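Local structure of endoribonuclease PemK (Escherichia coli, 1M1F) at residues 4-9 with 89-94; 9-14 with 21-26; 40-45 with 80-85; 59-64 with 95-100. The protein acts as the toxin of a plasmid-maintenance toxin-antitoxin pair, probably cleaving RNA as an endoribonuclease unless its cognate antitoxin neutralises it. All blocks are in the same frame, centred on the assembly; numbering follows the deposited sequence.

Contact 1. Residues 4-9 with 89-94; sequences GEIWLV and RLERVP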
loop_
_atom_site.group_PDB
_atom_site.type_symbol
_atom_site.label_atom_id
_atom_site.label_comp_id
_atom_site.label_asym_id
_atom_site.label_seq_id
_atom_site.Cartn_x
_atom_site.Cartn_y
_atom_site.Cartn_z
ATOM N N GLY A 4 -13.871 4.468 0.447
ATOM C CA GLY A 4 -14.440 5.521 -0.378
ATOM C C GLY A 4 -14.424 6.913 0.230
ATOM O O GLY A 4 -14.779 7.889 -0.439
ATOM N N GLU A 5 -14.020 7.022 1.488
ATOM C CA GLU A 5 -13.868 8.328 2.109
ATOM C C GLU A 5 -12.544 8.950 1.712
ATOM O O GLU A 5 -11.531 8.264 1.571
ATOM C CB GLU A 5 -13.923 8.244 3.634
ATOM C CG GLU A 5 -15.285 7.836 4.164
ATOM C CD GLU A 5 -15.318 7.585 5.658
ATOM O OE1 GLU A 5 -14.266 7.556 6.311
ATOM O OE2 GLU A 5 -16.433 7.404 6.187
ATOM N N ILE A 6 -12.561 10.266 1.564
ATOM C CA ILE A 6 -11.371 11.064 1.364
ATOM C C ILE A 6 -11.073 11.742 2.699
ATOM O O ILE A 6 -11.960 12.368 3.301
ATOM C CB ILE A 6 -11.587 12.123 0.277
ATOM C CG1 ILE A 6 -11.739 11.444 -1.079
ATOM C CG2 ILE A 6 -10.426 13.101 0.241
ATOM C CD1 ILE A 6 -12.013 12.402 -2.218
ATOM N N TRP A 7 -9.831 11.560 3.165
ATOM C CA TRP A 7 -9.314 12.151 4.399
ATOM C C TRP A 7 -8.113 13.025 4.090
ATOM O O TRP A 7 -7.296 12.680 3.238
ATOM C CB TRP A 7 -8.903 11.062 5.405
ATOM C CG TRP A 7 -10.041 10.306 6.014
ATOM C CD1 TRP A 7 -10.996 9.595 5.358
ATOM C CD2 TRP A 7 -10.357 10.202 7.407
ATOM N NE1 TRP A 7 -11.887 9.048 6.250
ATOM C CE2 TRP A 7 -11.511 9.404 7.518
ATOM C CE3 TRP A 7 -9.771 10.695 8.577
ATOM C CZ2 TRP A 7 -12.093 9.101 8.739
ATOM C CZ3 TRP A 7 -10.350 10.395 9.791
ATOM C CH2 TRP A 7 -11.492 9.597 9.863
ATOM N N LEU A 8 -8.005 14.163 4.772
ATOM C CA LEU A 8 -6.833 15.018 4.665
ATOM C C LEU A 8 -5.831 14.576 5.728
ATOM O O LEU A 8 -6.151 14.570 6.912
ATOM C CB LEU A 8 -7.231 16.469 4.897
ATOM C CG LEU A 8 -6.082 17.474 4.788
ATOM C CD1 LEU A 8 -5.523 17.562 3.396
ATOM C CD2 LEU A 8 -6.532 18.848 5.275
ATOM N N VAL A 9 -4.617 14.227 5.314
ATOM C CA VAL A 9 -3.639 13.705 6.260
ATOM C C VAL A 9 -2.213 13.958 5.804
ATOM O O VAL A 9 -1.930 14.002 4.606
ATOM C CB VAL A 9 -3.887 12.173 6.484
ATOM C CG1 VAL A 9 -3.590 11.349 5.220
ATOM C CG2 VAL A 9 -3.113 11.659 7.700
ATOM N N ARG A 89 -11.600 13.524 8.118
ATOM C CA ARG A 89 -12.521 13.097 7.067
ATOM C C ARG A 89 -13.077 14.307 6.324
ATOM O O ARG A 89 -13.555 15.267 6.942
ATOM C CB ARG A 89 -13.696 12.323 7.671
ATOM C CG ARG A 89 -14.662 11.690 6.657
ATOM C CD ARG A 89 -15.915 11.114 7.309
ATOM N NE ARG A 89 -16.860 10.476 6.391
ATOM C CZ ARG A 89 -17.704 11.114 5.582
ATOM N NH1 ARG A 89 -17.730 12.441 5.515
ATOM N NH2 ARG A 89 -18.526 10.403 4.817
ATOM N N LEU A 90 -13.033 14.257 4.997
ATOM C CA LEU A 90 -13.572 15.331 4.173
ATOM C C LEU A 90 -14.927 15.005 3.546
ATOM O O LEU A 90 -15.879 15.772 3.702
ATOM C CB LEU A 90 -12.587 15.697 3.062
ATOM C CG LEU A 90 -11.196 16.153 3.508
ATOM C CD1 LEU A 90 -10.408 16.594 2.291
ATOM C CD2 LEU A 90 -11.292 17.267 4.533
ATOM N N GLU A 91 -15.027 13.874 2.857
ATOM C CA GLU A 91 -16.201 13.570 2.045
ATOM C C GLU A 91 -16.051 12.161 1.501
ATOM O O GLU A 91 -15.057 11.486 1.773
ATOM C CB GLU A 91 -16.315 14.561 0.881
ATOM C CG GLU A 91 -15.145 14.489 -0.079
ATOM C CD GLU A 91 -15.184 15.540 -1.165
ATOM O OE1 GLU A 91 -16.240 16.165 -1.374
ATOM O OE2 GLU A 91 -14.154 15.728 -1.835
ATOM N N ARG A 92 -17.034 11.705 0.747
ATOM C CA ARG A 92 -16.970 10.397 0.122
ATOM C C ARG A 92 -16.975 10.555 -1.374
ATOM O O ARG A 92 -17.578 11.497 -1.900
ATOM C CB ARG A 92 -18.215 9.575 0.408
ATOM C CG ARG A 92 -18.683 9.373 1.806
ATOM C CD ARG A 92 -19.714 8.245 1.804
ATOM N NE ARG A 92 -19.209 7.235 0.878
ATOM C CZ ARG A 92 -19.069 5.939 1.117
ATOM N NH1 ARG A 92 -19.495 5.390 2.248
ATOM N NH2 ARG A 92 -18.531 5.183 0.174
ATOM N N VAL A 93 -16.372 9.607 -2.081
ATOM C CA VAL A 93 -16.462 9.603 -3.532
ATOM C C VAL A 93 -17.603 8.679 -3.952
ATOM O O VAL A 93 -17.973 7.776 -3.215
ATOM C CB VAL A 93 -15.166 9.098 -4.205
ATOM C CG1 VAL A 93 -13.995 9.961 -3.796
ATOM C CG2 VAL A 93 -14.885 7.617 -3.898
ATOM N N PRO A 94 -18.170 8.906 -5.135
ATOM C CA PRO A 94 -19.164 7.977 -5.681
ATOM C C PRO A 94 -18.579 6.581 -5.875
ATOM O O PRO A 94 -17.370 6.437 -6.100
ATOM C CB PRO A 94 -19.520 8.585 -7.045
ATOM C CG PRO A 94 -19.018 9.956 -7.038
ATOM C CD PRO A 94 -17.943 10.069 -6.008
#

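Contact 2. Residues 9-14 with 21-26; sequences VSLDPT and GTRPVL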
loop_
_atom_site.group_PDB
_atom_site.type_symbol
_atom_site.label_atom_id
_atom_site.label_comp_id
_atom_site.label_asym_id
_atom_site.label_seq_id
_atom_site.Cartn_x
_atom_site.Cartn_y
_atom_site.Cartn_z
ATOM N N VAL A 9 -4.617 14.227 5.314
ATOM C CA VAL A 9 -3.639 13.705 6.260
ATOM C C VAL A 9 -2.213 13.958 5.804
ATOM O O VAL A 9 -1.930 14.002 4.606
ATOM C CB VAL A 9 -3.887 12.173 6.484
ATOM C CG1 VAL A 9 -3.590 11.349 5.220
ATOM C CG2 VAL A 9 -3.113 11.659 7.700
ATOM N N SER A 10 -1.319 14.138 6.781
ATOM C CA SER A 10 0.108 14.238 6.504
ATOM C C SER A 10 0.713 12.879 6.200
ATOM O O SER A 10 0.576 11.948 6.983
ATOM C CB SER A 10 0.855 14.838 7.693
ATOM O OG SER A 10 2.245 14.905 7.398
ATOM N N LEU A 11 1.390 12.798 5.065
ATOM C CA LEU A 11 2.113 11.592 4.663
ATOM C C LEU A 11 3.599 11.666 5.008
ATOM O O LEU A 11 4.344 10.717 4.762
ATOM C CB LEU A 11 1.972 11.403 3.154
ATOM C CG LEU A 11 0.552 11.150 2.637
ATOM C CD1 LEU A 11 0.522 11.061 1.118
ATOM C CD2 LEU A 11 -0.005 9.887 3.266
ATOM N N ASP A 12 4.029 12.783 5.584
ATOM C CA ASP A 12 5.441 12.988 5.895
ATOM C C ASP A 12 5.816 12.305 7.209
ATOM O O ASP A 12 4.951 12.031 8.035
ATOM C CB ASP A 12 5.745 14.490 5.974
ATOM C CG ASP A 12 5.540 15.213 4.650
ATOM O OD1 ASP A 12 5.877 14.672 3.569
ATOM O OD2 ASP A 12 5.042 16.364 4.594
ATOM N N PRO A 13 7.104 12.009 7.420
ATOM C CA PRO A 13 8.184 12.241 6.455
ATOM C C PRO A 13 8.326 11.104 5.456
ATOM O O PRO A 13 7.846 10.000 5.708
ATOM C CB PRO A 13 9.443 12.272 7.330
ATOM C CG PRO A 13 9.079 11.673 8.617
ATOM C CD PRO A 13 7.603 11.467 8.688
ATOM N N THR A 14 9.012 11.376 4.350
ATOM C CA THR A 14 9.172 10.401 3.270
ATOM C C THR A 14 10.593 10.392 2.752
ATOM O O THR A 14 11.408 11.251 3.111
ATOM C CB THR A 14 8.260 10.742 2.085
ATOM O OG1 THR A 14 8.670 11.994 1.520
ATOM C CG2 THR A 14 6.814 10.947 2.525
ATOM N N GLY A 21 3.889 15.318 1.512
ATOM C CA GLY A 21 2.937 16.348 1.896
ATOM C C GLY A 21 1.694 15.952 2.662
ATOM O O GLY A 21 1.408 14.779 2.900
ATOM N N THR A 22 0.964 16.975 3.085
ATOM C CA THR A 22 -0.347 16.806 3.672
ATOM C C THR A 22 -1.304 16.962 2.496
ATOM O O THR A 22 -1.291 17.979 1.800
ATOM C CB THR A 22 -0.613 17.877 4.720
ATOM O OG1 THR A 22 0.226 17.650 5.858
ATOM C CG2 THR A 22 -2.018 17.760 5.270
ATOM N N ARG A 23 -2.128 15.944 2.266
ATOM C CA ARG A 23 -3.001 15.938 1.108
ATOM C C ARG A 23 -4.153 14.982 1.328
ATOM O O ARG A 23 -4.152 14.174 2.256
ATOM C CB ARG A 23 -2.208 15.520 -0.130
ATOM C CG ARG A 23 -1.667 14.110 -0.063
ATOM C CD ARG A 23 -0.829 13.711 -1.263
ATOM N NE ARG A 23 0.298 14.612 -1.491
ATOM C CZ ARG A 23 0.361 15.528 -2.450
ATOM N NH1 ARG A 23 -0.630 15.695 -3.318
ATOM N NH2 ARG A 23 1.438 16.294 -2.550
ATOM N N PRO A 24 -5.157 15.078 0.471
ATOM C CA PRO A 24 -6.273 14.140 0.533
ATOM C C PRO A 24 -5.794 12.755 0.141
ATOM O O PRO A 24 -4.926 12.609 -0.731
ATOM C CB PRO A 24 -7.261 14.680 -0.511
ATOM C CG PRO A 24 -6.778 16.039 -0.858
ATOM C CD PRO A 24 -5.323 16.064 -0.604
ATOM N N VAL A 25 -6.349 11.766 0.821
ATOM C CA VAL A 25 -6.112 10.368 0.500
ATOM C C VAL A 25 -7.457 9.651 0.478
ATOM O O VAL A 25 -8.403 10.060 1.160
ATOM C CB VAL A 25 -5.137 9.658 1.482
ATOM C CG1 VAL A 25 -3.805 10.389 1.567
ATOM C CG2 VAL A 25 -5.755 9.496 2.844
ATOM N N LEU A 26 -7.551 8.605 -0.332
ATOM C CA LEU A 26 -8.774 7.823 -0.479
ATOM C C LEU A 26 -8.635 6.488 0.229
ATOM O O LEU A 26 -7.681 5.758 -0.023
ATOM C CB LEU A 26 -9.056 7.595 -1.966
ATOM C CG LEU A 26 -10.288 6.767 -2.334
ATOM C CD1 LEU A 26 -11.555 7.460 -1.844
ATOM C CD2 LEU A 26 -10.339 6.533 -3.830
HETATM O O HOH W 1 2.897 17.178 6.098
#

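Contact 3. Residues 40-45 with 80-85; sequences PVVVPV and IDMKAR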
loop_
_atom_site.group_PDB
_atom_site.type_symbol
_atom_site.label_atom_id
_atom_site.label_comp_id
_atom_site.label_asym_id
_atom_site.label_seq_id
_atom_site.Cartn_x
_atom_site.Cartn_y
_atom_site.Cartn_z
ATOM N N PRO A 40 -5.746 1.720 8.077
ATOM C CA PRO A 40 -6.340 1.666 6.741
ATOM C C PRO A 40 -5.286 1.732 5.645
ATOM O O PRO A 40 -4.225 2.328 5.818
ATOM C CB PRO A 40 -7.201 2.932 6.694
ATOM C CG PRO A 40 -6.548 3.836 7.682
ATOM C CD PRO A 40 -6.165 2.928 8.810
ATOM N N VAL A 41 -5.602 1.114 4.515
ATOM C CA VAL A 41 -4.816 1.280 3.312
ATOM C C VAL A 41 -5.467 2.413 2.511
ATOM O O VAL A 41 -6.685 2.433 2.319
ATOM C CB VAL A 41 -4.757 -0.015 2.464
ATOM C CG1 VAL A 41 -3.924 0.226 1.220
ATOM C CG2 VAL A 41 -4.193 -1.157 3.289
ATOM N N VAL A 42 -4.643 3.352 2.061
ATOM C CA VAL A 42 -5.097 4.520 1.326
ATOM C C VAL A 42 -4.272 4.727 0.065
ATOM O O VAL A 42 -3.168 4.197 -0.068
ATOM C CB VAL A 42 -4.996 5.821 2.201
ATOM C CG1 VAL A 42 -5.628 5.603 3.554
ATOM C CG2 VAL A 42 -3.550 6.275 2.359
ATOM N N VAL A 43 -4.829 5.490 -0.873
ATOM C CA VAL A 43 -4.078 5.946 -2.043
ATOM C C VAL A 43 -4.171 7.477 -2.087
ATOM O O VAL A 43 -5.223 8.057 -1.784
ATOM C CB VAL A 43 -4.551 5.309 -3.360
ATOM C CG1 VAL A 43 -4.042 3.884 -3.457
ATOM C CG2 VAL A 43 -6.066 5.358 -3.515
ATOM N N PRO A 44 -3.080 8.148 -2.440
ATOM C CA PRO A 44 -3.064 9.611 -2.395
ATOM C C PRO A 44 -3.682 10.297 -3.601
ATOM O O PRO A 44 -3.706 9.752 -4.700
ATOM C CB PRO A 44 -1.575 9.923 -2.351
ATOM C CG PRO A 44 -0.946 8.808 -3.121
ATOM C CD PRO A 44 -1.794 7.595 -2.885
ATOM N N VAL A 45 -4.168 11.512 -3.369
ATOM C CA VAL A 45 -4.704 12.375 -4.416
ATOM C C VAL A 45 -3.691 13.477 -4.695
ATOM O O VAL A 45 -3.166 14.091 -3.756
ATOM C CB VAL A 45 -6.020 13.024 -3.970
ATOM C CG1 VAL A 45 -6.537 14.011 -5.012
ATOM C CG2 VAL A 45 -7.044 11.958 -3.678
ATOM N N ILE A 80 -1.551 3.369 6.658
ATOM C CA ILE A 80 -1.225 4.441 7.604
ATOM C C ILE A 80 -2.073 4.384 8.860
ATOM O O ILE A 80 -3.205 3.907 8.855
ATOM C CB ILE A 80 -1.355 5.857 6.941
ATOM C CG1 ILE A 80 -2.785 6.132 6.465
ATOM C CG2 ILE A 80 -0.354 6.011 5.790
ATOM C CD1 ILE A 80 -3.023 7.595 6.066
ATOM N N ASP A 81 -1.494 4.896 9.941
ATOM C CA ASP A 81 -2.216 5.035 11.187
ATOM C C ASP A 81 -2.874 6.406 11.108
ATOM O O ASP A 81 -2.270 7.423 11.440
ATOM C CB ASP A 81 -1.251 4.945 12.362
ATOM C CG ASP A 81 -1.953 4.907 13.691
ATOM O OD1 ASP A 81 -3.083 5.442 13.801
ATOM O OD2 ASP A 81 -1.427 4.356 14.681
ATOM N N MET A 82 -4.101 6.429 10.598
ATOM C CA MET A 82 -4.826 7.679 10.379
ATOM C C MET A 82 -5.021 8.473 11.658
ATOM O O MET A 82 -4.875 9.693 11.655
ATOM C CB MET A 82 -6.186 7.393 9.739
ATOM C CG MET A 82 -6.903 8.646 9.240
ATOM S SD MET A 82 -6.223 9.365 7.693
ATOM C CE MET A 82 -7.020 8.185 6.415
ATOM N N LYS A 83 -5.352 7.770 12.734
ATOM C CA LYS A 83 -5.576 8.404 14.021
ATOM C C LYS A 83 -4.284 9.028 14.540
ATOM O O LYS A 83 -4.260 10.204 14.909
ATOM C CB LYS A 83 -6.133 7.398 15.003
ATOM N N ALA A 84 -3.188 8.272 14.534
ATOM C CA ALA A 84 -1.921 8.821 15.005
ATOM C C ALA A 84 -1.492 10.012 14.169
ATOM O O ALA A 84 -0.935 10.977 14.690
ATOM C CB ALA A 84 -0.832 7.764 14.999
ATOM N N ARG A 85 -1.753 9.959 12.869
ATOM C CA ARG A 85 -1.360 11.048 11.998
ATOM C C ARG A 85 -2.308 12.258 12.060
ATOM O O ARG A 85 -2.003 13.288 11.490
ATOM C CB ARG A 85 -1.254 10.557 10.552
ATOM C CG ARG A 85 -0.025 9.700 10.276
ATOM C CD ARG A 85 0.088 9.171 8.834
ATOM N NE ARG A 85 1.314 8.394 8.704
ATOM C CZ ARG A 85 2.503 8.890 8.392
ATOM N NH1 ARG A 85 2.657 10.168 8.078
ATOM N NH2 ARG A 85 3.558 8.095 8.388
#

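Contact 4. Residues 59-64 with 95-100; sequences VSLDGV and ETIMNE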
loop_
_atom_site.group_PDB
_atom_site.type_symbol
_atom_site.label_atom_id
_atom_site.label_comp_id
_atom_site.label_asym_id
_atom_site.label_seq_id
_atom_site.Cartn_x
_atom_site.Cartn_y
_atom_site.Cartn_z
ATOM N N VAL A 59 -6.592 8.067 -11.706
ATOM C CA VAL A 59 -8.027 8.141 -11.921
ATOM C C VAL A 59 -8.529 9.526 -11.583
ATOM O O VAL A 59 -8.373 9.997 -10.463
ATOM C CB VAL A 59 -8.753 7.099 -11.055
ATOM C CG1 VAL A 59 -10.253 7.276 -11.163
ATOM C CG2 VAL A 59 -8.337 5.695 -11.465
ATOM N N SER A 60 -9.132 10.178 -12.564
ATOM C CA SER A 60 -9.585 11.543 -12.396
ATOM C C SER A 60 -10.805 11.670 -11.486
ATOM O O SER A 60 -11.719 10.842 -11.531
ATOM C CB SER A 60 -9.903 12.147 -13.768
ATOM O OG SER A 60 -10.413 13.457 -13.614
ATOM N N LEU A 61 -10.786 12.708 -10.651
ATOM C CA LEU A 61 -11.927 13.061 -9.801
ATOM C C LEU A 61 -12.819 14.161 -10.412
ATOM O O LEU A 61 -13.778 14.622 -9.780
ATOM C CB LEU A 61 -11.433 13.546 -8.445
ATOM C CG LEU A 61 -10.671 12.546 -7.588
ATOM C CD1 LEU A 61 -10.132 13.240 -6.357
ATOM C CD2 LEU A 61 -11.517 11.354 -7.208
ATOM N N ASP A 62 -12.511 14.581 -11.629
ATOM C CA ASP A 62 -13.256 15.656 -12.288
ATOM C C ASP A 62 -14.677 15.247 -12.687
ATOM O O ASP A 62 -14.898 14.152 -13.172
ATOM C CB ASP A 62 -12.492 16.080 -13.544
ATOM C CG ASP A 62 -12.587 17.568 -13.831
ATOM O OD1 ASP A 62 -12.987 18.349 -12.942
ATOM O OD2 ASP A 62 -12.247 18.054 -14.929
ATOM N N GLY A 63 -15.633 16.143 -12.460
ATOM C CA GLY A 63 -16.999 15.958 -12.919
ATOM C C GLY A 63 -17.902 15.007 -12.148
ATOM O O GLY A 63 -18.962 14.634 -12.650
ATOM N N VAL A 64 -17.503 14.626 -10.935
ATOM C CA VAL A 64 -18.258 13.644 -10.155
ATOM C C VAL A 64 -19.024 14.232 -8.959
ATOM O O VAL A 64 -19.627 13.497 -8.193
ATOM C CB VAL A 64 -17.341 12.452 -9.711
ATOM C CG1 VAL A 64 -16.603 11.892 -10.907
ATOM C CG2 VAL A 64 -16.332 12.865 -8.659
ATOM N N GLU A 95 -19.436 5.563 -5.808
ATOM C CA GLU A 95 -18.993 4.186 -5.995
ATOM C C GLU A 95 -18.339 3.967 -7.356
ATOM O O GLU A 95 -17.433 3.154 -7.465
ATOM C CB GLU A 95 -20.136 3.183 -5.757
ATOM C CG GLU A 95 -20.642 3.109 -4.322
ATOM C CD GLU A 95 -19.552 2.839 -3.299
ATOM O OE1 GLU A 95 -18.685 1.968 -3.547
ATOM O OE2 GLU A 95 -19.565 3.496 -2.238
ATOM N N THR A 96 -18.759 4.680 -8.393
ATOM C CA THR A 96 -18.101 4.526 -9.674
ATOM C C THR A 96 -16.600 4.823 -9.572
ATOM O O THR A 96 -15.788 4.083 -10.115
ATOM C CB THR A 96 -18.728 5.430 -10.727
ATOM O OG1 THR A 96 -18.902 6.740 -10.181
ATOM C CG2 THR A 96 -20.136 4.961 -11.110
ATOM N N ILE A 97 -16.233 5.916 -8.907
ATOM C CA ILE A 97 -14.818 6.254 -8.730
ATOM C C ILE A 97 -14.125 5.174 -7.920
ATOM O O ILE A 97 -13.051 4.700 -8.284
ATOM C CB ILE A 97 -14.644 7.608 -7.994
ATOM C CG1 ILE A 97 -15.060 8.782 -8.884
ATOM C CG2 ILE A 97 -13.199 7.784 -7.510
ATOM C CD1 ILE A 97 -14.272 8.917 -10.170
ATOM N N MET A 98 -14.729 4.793 -6.808
ATOM C CA MET A 98 -14.111 3.795 -5.952
ATOM C C MET A 98 -13.873 2.500 -6.722
ATOM O O MET A 98 -12.807 1.900 -6.603
ATOM C CB MET A 98 -14.962 3.545 -4.705
ATOM C CG MET A 98 -14.242 2.788 -3.588
ATOM S SD MET A 98 -12.748 3.651 -2.875
ATOM C CE MET A 98 -11.427 2.428 -3.332
ATOM N N ASN A 99 -14.839 2.070 -7.528
ATOM C CA ASN A 99 -14.678 0.831 -8.270
ATOM C C ASN A 99 -13.583 0.934 -9.330
ATOM O O ASN A 99 -12.872 -0.034 -9.588
ATOM C CB ASN A 99 -16.008 0.379 -8.855
ATOM C CG ASN A 99 -17.000 -0.022 -7.774
ATOM O OD1 ASN A 99 -16.616 -0.473 -6.690
ATOM N ND2 ASN A 99 -18.293 0.126 -8.072
ATOM N N GLU A 100 -13.435 2.098 -9.949
ATOM C CA GLU A 100 -12.348 2.287 -10.907
ATOM C C GLU A 100 -10.988 2.167 -10.194
ATOM O O GLU A 100 -10.042 1.556 -10.715
ATOM C CB GLU A 100 -12.469 3.637 -11.623
ATOM C CG GLU A 100 -11.662 3.672 -12.906
ATOM C CD GLU A 100 -12.014 4.810 -13.839
ATOM O OE1 GLU A 100 -11.461 4.807 -14.961
ATOM O OE2 GLU A 100 -12.833 5.674 -13.479
#

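Contact 1. Residues 4-9 with 89-94
Arg-89 lies across one face of the Trp-7 indole and reaches on to Glu-5. Its CA sits over the five-membered ring, 3.8 Å from the centroid and 16° off the normal, a CH-pi contact, while CB rides above CE2. With CG anti to the backbone N (chi1 -174°) and the chain straight as far as NE, the arginine runs past the indole and donates from NE to Glu-5 OE2 at 3.1 Å. This salt bridge lies in the guanidinium plane but meets the carboxylate from above, the two planes being 79° apart. The other oxygen, Glu-5 OE1, takes the indole N-H of Trp-7 NE1 at 2.8 Å. The antiparallel pairing of strands 5-10 and 88-92 is interrupted by a classic beta bulge: Leu-90 and Glu-91 both face Ile-6, whose O accepts from Leu-90 N at 2.8 Å and weakly from Glu-91 N. On the other face of the sheet Ile-6, whose two branches can meet separate neighbours, packs CD1 3.5 Å from Val-93 CG1 and CG2 against Leu-90 CD1. Glu-91 points the same way, its carboxylate held by Thr-68 and the backbone N of Arg-67. Gly-4 O, at a positive phi suiting glycine, accepts from Val-93 N.

Contact 2. Residues 9-14 with 21-26
Asp-12 turns its carboxylate back beside its backbone N (chi1 -64°), which brings OD1 to Gly-21 N at 2.9 Å in a nearly straight bond from above the carboxylate plane. Ser-10 instead holds OG anti to N (chi1 179°), directed at a water shared with Asp-12 OD2 and Thr-22 OG1. The water lies 2.7 Å from Ser-10 OG and donates to the aspartate. Gly-21 has a positive phi at which a side chain would press on the preceding carbonyl, and its O accepts from Leu-11 N at 2.9 Å. Val-9 and Arg-23 form the hydrogen-bonded antiparallel pair, joined by both N-H to O bonds; Ser-10 and Thr-22 make the non-hydrogen-bonded pair. On the face of Val-9 the aliphatic chains pack together: Val-9 CG1 meets Val-25 CG2 at 3.7 Å, and Leu-11 CD2 meets Val-25 CG1 tip to tip. Leu-11 CD1 lies against the aliphatic CD of Arg-23 at 3.8 Å, near the edge of a guanidinium whose NE bonds to Gln-20 O and NH1 to Val-45 O. The hairpin of strands 5-10 and 22-27 is flanked by strand 41-46 beyond 22-27, while Met-82 of helix 82-85 packs on Val-9 and Val-25.

Contact 3. Residues 40-45 with 80-85
Pro-40 opens the contact by offering its carbonyl O to Ile-80 N, 3.0 Å away, with an N-H...O angle of 165° and the donor nearly in line with C=O. Having no N-H of its own, the proline cannot return a bond to Ile-80 O, so the pairing is one-sided, and its ring carbons do the rest: CD lies 3.1 Å from Ile-80 O, and CG touches Met-82 CB at 4.1 Å, the two side chains crossing at about a right angle. Two residues on, Val-42 points toward 80-85 and presents both methyls. Its CG2 lies 4.0 Å from Ile-80 CD1, the two branched chains crossing at about a right angle, and CG1 meets Met-82 CE at 4.1 Å. Ile-80 can reach it because CG1 stands between the backbone N and the carbonyl carbon (chi1 61°), which sends the long branch toward the strand. Met-82 bends at chi2 and chi3, curling its flexible, unbranched thioether so that the terminal methyl comes to the valine; Met-82 also touches Trp-7, Val-9 and Met-1. Beyond the apolar contact, Asp-81 OD1 accepts from Ala-84 N at 2.9 Å, while OD2 bonds to His-17 N of the second subunit. The arrangement is that of a short, weakly bonded helical turn at about 82-85, N-capped by Asp-81 and following strand 71-79, which packs on the apolar side of the sheet in the SH3-like PemK/MazF fold, at the dimer interface.

Contact 4. Residues 59-64 with 95-100
One isoleucine of the helix does most of the work: Ile-97 touches three residues of the 59-64 segment with its two branches, and the contact has no cross-segment hydrogen bond. It packs the first turns of helix 95-106 of the PemK/MazF fold against the edge strand 58-60 and the type II turn from Leu-61 to Val-64. Ile-97 CG1 lies anti to the carbonyl carbon (chi1 -70°), and a chi2 of -60° bends CD1 back, so that CD1 meets Val-64 CG1 at 3.9 Å and comes within 3.5 Å of Ser-60 O. The other branch, CG2, meets Leu-61 CD2 at 4.0 Å, the leucine crossing it at about a right angle. A beta-branched residue suits this place: one arm meets Ser-60 and Val-64, the other Leu-61. Gly-63 takes the positive phi of the turn, easily borne by glycine, while Ser-60 OG accepts from Asp-62 N at 3.1 Å in an ST turn and also bonds Ala-52 O. One helical turn on, Glu-100, with CG anti to the backbone N (chi1 -161°), lies against Val-59 with its carboxylate end as well as its chain: OE2 is 3.8 Å from Val-59 CG1, and CG 4.2 Å from Val-59 CG2.

In the fold
From the N terminus, strand 5-10 enters two contacts. Contact 2 closes a short loop, bringing 21-26 back beside 9-14 as a hairpin, and lies within the long loop of contact 1, which returns only at 89-94. Contact 3 also falls inside that span, after contact 2, and brings 80-85 to strand 41-46, a neighbour of 22-27. Contact 4 crosses both contacts 1 and 3, since 59-64 lies within their spans and 95-100 beyond their ends. The segments of contacts 1 and 2 share Val-9, which also packs on Met-82 and Ile-80, whereas contact 4 stands across the chain's centre from contacts 2 and 3, tying the C-terminal helix to edge strand 58-60.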